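Long-range contact in glycoside hydrolase family 31 (Trueperella pyogenes, PDB 5I0F), which degrades the cyclic glucan cycloalternan, probably by the retaining glycosidase mechanism of its family, through a covalent glycosyl-enzyme intermediate: residues A[230-238]-A[485-493]. Sequence-based numbering, arbitrary orientation.
Sequences VETTRRTWY and GDEGNNLYP. With CA (calcium ion), chain K.
T233 and R234, in the loop leading to strand 236-240, settle against D486, E487 and N490 in the first turns of helix 485-506. The hydroxyl OG1 of T233 donates to the backbone O of E487 at 2.7 Å. With chi1 at 62°, OG1 stands between its own backbone N and carbonyl carbon, which puts it within reach of the E487 carbonyl, tilted from the carbonyl plane; water 3 in turn donates to T233 OG1. The carbonyl O of T233 is gripped by the N490 amide, ND2 lying 2.9 Å from that O. The acceptor sits in the amide plane, whereas ND2 approaches from above the carbonyl plane. V196 N, hydrogen-bonded to N490 OD1, helps fix the rotation of this amide.

R234 runs out alongside D486, its chain extended from CG to NE. R234 NE donates at 3.1 Å to D486 OD2 in a salt bridge; OD2 lies near the guanidinium plane, whereas NE comes in from above the D486 carboxylate plane. One guanidinium face carries the E487 side chain, with E487 CG 3.5 Å from R234 NE. The guanidinium and E487 carboxylate planes are stacked, 4° apart, so the attraction of R234 NH2 for E487 OE1 at 3.6 Å is one of charge without a directed N-H. Water 4 bridges R234 NH2 and D486 OD1.

D486 OD2 also binds calcium at 2.8 Å, and the neighbouring charges of R234 and the metal probably both favour its ionised form. D253 and L254 join three waters in this calcium site, which links the end of strand 247-253, sheet neighbour of strand 236-240, to the family 31 TIM-barrel domain, R234 bracing the D486 ligand.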
ATOM      1  N   VAL A 230       3.569  12.392  13.741  1.00 20.42           N
ATOM      2  CA  VAL A 230       2.290  12.706  14.337  1.00 20.89           C
ATOM      3  C   VAL A 230       1.759  11.350  14.836  1.00 21.45           C
ATOM      4  O   VAL A 230       1.503  10.469  14.035  1.00 19.87           O
ATOM      5  CB  VAL A 230       1.312  13.356  13.334  1.00 21.04           C
ATOM      6  CG1 VAL A 230       0.024  13.794  14.035  1.00 21.50           C
ATOM      7  CG2 VAL A 230       1.960  14.543  12.624  1.00 21.01           C
ATOM      8  N   GLU A 231       1.630  11.187  16.153  1.00 22.56           N
ATOM      9  CA  GLU A 231       1.289   9.886  16.737  1.00 24.42           C
ATOM     10  C   GLU A 231      -0.214   9.639  16.691  1.00 24.06           C
ATOM     11  O   GLU A 231      -0.939   9.841  17.658  1.00 24.01           O
ATOM     12  CB  GLU A 231       1.847   9.701  18.165  1.00 26.80           C
ATOM     13  CG  GLU A 231       1.963   8.208  18.533  1.00 28.76           C
ATOM     14  CD  GLU A 231       2.646   7.956  19.863  1.00 31.47           C
ATOM     15  OE1 GLU A 231       2.057   7.278  20.716  1.00 36.17           O
ATOM     16  OE2 GLU A 231       3.762   8.431  20.088  1.00 32.05           O
ATOM     17  N   THR A 232      -0.661   9.194  15.520  1.00 23.09           N
ATOM     18  CA  THR A 232      -2.066   8.977  15.244  1.00 22.57           C
ATOM     19  C   THR A 232      -2.175   7.966  14.109  1.00 22.12           C
ATOM     20  O   THR A 232      -1.237   7.853  13.305  1.00 21.39           O
ATOM     21  CB  THR A 232      -2.771  10.277  14.823  1.00 22.62           C
ATOM     22  OG1 THR A 232      -4.179  10.030  14.691  1.00 23.03           O
ATOM     23  CG2 THR A 232      -2.245  10.827  13.477  1.00 22.32           C
ATOM     24  N   THR A 233      -3.300   7.257  14.057  1.00 21.63           N
ATOM     25  CA  THR A 233      -3.676   6.457  12.868  1.00 21.73           C
ATOM     26  C   THR A 233      -4.817   7.077  12.060  1.00 21.68           C
ATOM     27  O   THR A 233      -5.296   6.479  11.091  1.00 21.76           O
ATOM     28  CB  THR A 233      -3.998   4.987  13.225  1.00 21.73           C
ATOM     29  OG1 THR A 233      -5.126   4.946  14.102  1.00 22.18           O
ATOM     30  CG2 THR A 233      -2.781   4.311  13.895  1.00 22.13           C
ATOM     31  N   ARG A 234      -5.224   8.290  12.422  1.00 21.84           N
ATOM     32  CA  ARG A 234      -6.161   9.049  11.618  1.00 21.92           C
ATOM     33  C   ARG A 234      -5.413   9.692  10.459  1.00 21.16           C
ATOM     34  O   ARG A 234      -4.186   9.732  10.433  1.00 20.11           O
ATOM     35  CB  ARG A 234      -6.884  10.117  12.454  1.00 22.66           C
ATOM     36  CG  ARG A 234      -7.604   9.552  13.665  1.00 23.60           C
ATOM     37  CD  ARG A 234      -8.622  10.527  14.255  1.00 24.31           C
ATOM     38  NE  ARG A 234      -9.326   9.980  15.413  1.00 25.16           N
ATOM     39  CZ  ARG A 234      -8.881   9.980  16.681  1.00 26.47           C
ATOM     40  NH1 ARG A 234      -7.682  10.474  17.015  1.00 26.42           N
ATOM     41  NH2 ARG A 234      -9.654   9.467  17.647  1.00 27.45           N
ATOM     42  N   ARG A 235      -6.176  10.193   9.500  1.00 20.75           N
ATOM     43  CA  ARG A 235      -5.614  10.796   8.311  1.00 20.87           C
ATOM     44  C   ARG A 235      -4.896  12.092   8.661  1.00 21.01           C
ATOM     45  O   ARG A 235      -5.334  12.824   9.551  1.00 21.02           O
ATOM     46  CB  ARG A 235      -6.721  11.059   7.315  1.00 21.13           C
ATOM     47  CG  ARG A 235      -6.253  11.529   5.958  1.00 21.19           C
ATOM     48  CD  ARG A 235      -7.404  11.420   4.991  1.00 21.25           C
ATOM     49  NE  ARG A 235      -7.050  11.755   3.613  1.00 21.08           N
ATOM     50  CZ  ARG A 235      -7.935  11.758   2.619  1.00 21.53           C
ATOM     51  NH1 ARG A 235      -7.557  12.059   1.385  1.00 21.39           N
ATOM     52  NH2 ARG A 235      -9.228  11.498   2.864  1.00 22.10           N
ATOM     53  N   THR A 236      -3.792  12.343   7.962  1.00 19.93           N
ATOM     54  CA  THR A 236      -3.027  13.570   8.086  1.00 20.00           C
ATOM     55  C   THR A 236      -2.673  14.079   6.704  1.00 19.87           C
ATOM     56  O   THR A 236      -2.570  13.300   5.757  1.00 19.23           O
ATOM     57  CB  THR A 236      -1.731  13.377   8.905  1.00 19.97           C
ATOM     58  OG1 THR A 236      -0.993  12.259   8.398  1.00 19.48           O
ATOM     59  CG2 THR A 236      -2.054  13.119  10.362  1.00 20.11           C
ATOM     60  N   TRP A 237      -2.492  15.393   6.610  1.00 19.86           N
ATOM     61  CA  TRP A 237      -2.135  16.077   5.369  1.00 20.02           C
ATOM     62  C   TRP A 237      -0.903  16.958   5.629  1.00 19.99           C
ATOM     63  O   TRP A 237      -0.707  17.471   6.763  1.00 19.96           O
ATOM     64  CB  TRP A 237      -3.280  16.964   4.905  1.00 20.42           C
ATOM     65  CG  TRP A 237      -4.565  16.300   4.512  1.00 20.52           C
ATOM     66  CD1 TRP A 237      -4.999  16.059   3.238  1.00 21.20           C
ATOM     67  CD2 TRP A 237      -5.616  15.881   5.376  1.00 21.11           C
ATOM     68  NE1 TRP A 237      -6.245  15.495   3.257  1.00 21.17           N
ATOM     69  CE2 TRP A 237      -6.651  15.375   4.559  1.00 21.47           C
ATOM     70  CE3 TRP A 237      -5.793  15.892   6.772  1.00 21.46           C
ATOM     71  CZ2 TRP A 237      -7.852  14.870   5.085  1.00 22.34           C
ATOM     72  CZ3 TRP A 237      -6.989  15.390   7.299  1.00 22.77           C
ATOM     73  CH2 TRP A 237      -8.005  14.891   6.455  1.00 22.70           C
ATOM     74  N   TYR A 238      -0.093  17.136   4.586  1.00 19.57           N
ATOM     75  CA  TYR A 238       1.206  17.831   4.665  1.00 20.10           C
ATOM     76  C   TYR A 238       1.359  18.760   3.472  1.00 20.22           C
ATOM     77  O   TYR A 238       1.223  18.330   2.307  1.00 20.38           O
ATOM     78  CB  TYR A 238       2.389  16.821   4.722  1.00 19.92           C
ATOM     79  CG  TYR A 238       2.204  15.842   5.848  1.00 20.09           C
ATOM     80  CD1 TYR A 238       2.603  16.167   7.142  1.00 20.67           C
ATOM     81  CD2 TYR A 238       1.558  14.620   5.646  1.00 20.28           C
ATOM     82  CE1 TYR A 238       2.372  15.296   8.193  1.00 21.29           C
ATOM     83  CE2 TYR A 238       1.322  13.743   6.692  1.00 20.02           C
ATOM     84  CZ  TYR A 238       1.730  14.090   7.960  1.00 20.51           C
ATOM     85  OH  TYR A 238       1.515  13.243   8.999  1.00 21.52           O
ATOM     86  N   GLY A 485     -13.669   3.685  12.654  1.00 23.25           N
ATOM     87  CA  GLY A 485     -12.950   3.565  11.394  1.00 22.88           C
ATOM     88  C   GLY A 485     -11.951   4.655  11.130  1.00 22.85           C
ATOM     89  O   GLY A 485     -10.902   4.416  10.519  1.00 21.58           O
ATOM     90  N   ASP A 486     -12.245   5.855  11.606  1.00 24.28           N
ATOM     91  CA  ASP A 486     -11.307   6.956  11.414  1.00 25.54           C
ATOM     92  C   ASP A 486      -9.916   6.695  12.009  1.00 24.74           C
ATOM     93  O   ASP A 486      -8.948   7.279  11.523  1.00 24.23           O
ATOM     94  CB  ASP A 486     -11.881   8.277  11.888  1.00 27.89           C
ATOM     95  CG  ASP A 486     -12.044   8.353  13.383  1.00 30.09           C
ATOM     96  OD1 ASP A 486     -12.270   7.315  14.053  1.00 32.08           O
ATOM     97  OD2 ASP A 486     -11.984   9.490  13.882  1.00 34.17           O
ATOM     98  N   GLU A 487      -9.824   5.812  13.006  1.00 24.02           N
ATOM     99  CA  GLU A 487      -8.530   5.291  13.500  1.00 23.82           C
ATOM    100  C   GLU A 487      -8.184   3.896  13.016  1.00 22.38           C
ATOM    101  O   GLU A 487      -7.032   3.604  12.752  1.00 22.60           O
ATOM    102  CB  GLU A 487      -8.530   5.241  15.038  1.00 24.96           C
ATOM    103  CG  GLU A 487      -8.442   6.569  15.719  1.00 26.35           C
ATOM    104  CD  GLU A 487      -8.210   6.426  17.226  1.00 27.65           C
ATOM    105  OE1 GLU A 487      -9.124   5.965  17.940  1.00 27.54           O
ATOM    106  OE2 GLU A 487      -7.102   6.755  17.692  1.00 28.08           O
ATOM    107  N   GLY A 488      -9.178   3.013  12.941  1.00 21.67           N
ATOM    108  CA  GLY A 488      -8.954   1.598  12.664  1.00 20.94           C
ATOM    109  C   GLY A 488      -8.672   1.241  11.217  1.00 20.22           C
ATOM    110  O   GLY A 488      -8.007   0.233  10.948  1.00 20.29           O
ATOM    111  N   ASN A 489      -9.170   2.052  10.288  1.00 19.89           N
ATOM    112  CA  ASN A 489      -9.048   1.743   8.854  1.00 19.17           C
ATOM    113  C   ASN A 489      -7.585   1.813   8.350  1.00 19.08           C
ATOM    114  O   ASN A 489      -7.177   0.925   7.601  1.00 19.08           O
ATOM    115  CB  ASN A 489      -9.980   2.603   8.012  1.00 19.36           C
ATOM    116  CG  ASN A 489     -11.461   2.379   8.348  1.00 19.98           C
ATOM    117  OD1 ASN A 489     -11.824   1.452   9.080  1.00 20.95           O
ATOM    118  ND2 ASN A 489     -12.305   3.246   7.850  1.00 20.58           N
ATOM    119  N   ASN A 490      -6.814   2.829   8.752  1.00 18.91           N
ATOM    120  CA  ASN A 490      -5.378   2.883   8.404  1.00 19.32           C
ATOM    121  C   ASN A 490      -4.554   1.823   9.140  1.00 19.50           C
ATOM    122  O   ASN A 490      -3.526   1.348   8.641  1.00 18.79           O
ATOM    123  CB  ASN A 490      -4.771   4.249   8.712  1.00 19.84           C
ATOM    124  CG  ASN A 490      -5.185   5.336   7.725  1.00 20.54           C
ATOM    125  OD1 ASN A 490      -5.413   5.086   6.536  1.00 20.33           O
ATOM    126  ND2 ASN A 490      -5.263   6.577   8.226  1.00 21.17           N
ATOM    127  N   LEU A 491      -4.974   1.514  10.357  1.00 19.37           N
ATOM    128  CA  LEU A 491      -4.339   0.483  11.152  1.00 20.30           C
ATOM    129  C   LEU A 491      -4.545  -0.925  10.602  1.00 19.53           C
ATOM    130  O   LEU A 491      -3.713  -1.812  10.840  1.00 19.65           O
ATOM    131  CB  LEU A 491      -4.848   0.561  12.596  1.00 21.43           C
ATOM    132  CG  LEU A 491      -4.204  -0.365  13.631  1.00 22.60           C
ATOM    133  CD1 LEU A 491      -2.698  -0.181  13.724  1.00 22.87           C
ATOM    134  CD2 LEU A 491      -4.844  -0.136  14.994  1.00 23.87           C
ATOM    135  N   TYR A 492      -5.638  -1.142   9.871  1.00 19.38           N
ATOM    136  CA  TYR A 492      -6.028  -2.483   9.408  1.00 18.76           C
ATOM    137  C   TYR A 492      -4.868  -3.328   8.836  1.00 18.62           C
ATOM    138  O   TYR A 492      -4.692  -4.484   9.235  1.00 17.70           O
ATOM    139  CB  TYR A 492      -7.168  -2.412   8.376  1.00 18.59           C
ATOM    140  CG  TYR A 492      -7.803  -3.756   8.183  1.00 18.62           C
ATOM    141  CD1 TYR A 492      -7.255  -4.694   7.325  1.00 18.23           C
ATOM    142  CD2 TYR A 492      -8.922  -4.125   8.928  1.00 18.95           C
ATOM    143  CE1 TYR A 492      -7.793  -5.972   7.205  1.00 18.16           C
ATOM    144  CE2 TYR A 492      -9.479  -5.385   8.802  1.00 18.96           C
ATOM    145  CZ  TYR A 492      -8.923  -6.307   7.938  1.00 18.69           C
ATOM    146  OH  TYR A 492      -9.503  -7.557   7.816  1.00 18.79           O
ATOM    147  N   PRO A 493      -4.112  -2.773   7.870  1.00 18.51           N
ATOM    148  CA  PRO A 493      -3.069  -3.616   7.279  1.00 18.40           C
ATOM    149  C   PRO A 493      -1.959  -4.042   8.235  1.00 18.60           C
ATOM    150  O   PRO A 493      -1.358  -5.119   8.026  1.00 18.31           O
ATOM    151  CB  PRO A 493      -2.542  -2.759   6.113  1.00 18.41           C
ATOM    152  CG  PRO A 493      -2.911  -1.371   6.446  1.00 18.58           C
ATOM    153  CD  PRO A 493      -4.248  -1.500   7.130  1.00 18.74           C
TER
HETATM  154 CA    CA K 812     -12.296  11.948  12.636  1.00 42.80          CA
HETATM  155  O   HOH W   1      -7.809   5.253   9.825  1.00 21.68           O
HETATM  156  O   HOH W   2      -4.890   7.704  16.462  1.00 29.88           O
HETATM  157  O   HOH W   3      -5.029   4.406  16.724  1.00 30.58           O
HETATM  158  O   HOH W   4     -12.025   8.295  16.599  1.00 35.10           O
HETATM  159  O   HOH W   5      -8.943   9.477   9.745  1.00 20.90           O
HETATM  160  O   HOH W   6     -14.389  11.220  13.724  1.00 41.59           O
HETATM  161  O   HOH W   7     -13.162  14.313  12.958  1.00 42.91           O
HETATM  162  O   HOH W   8     -13.146  11.457  10.519  1.00 35.90           O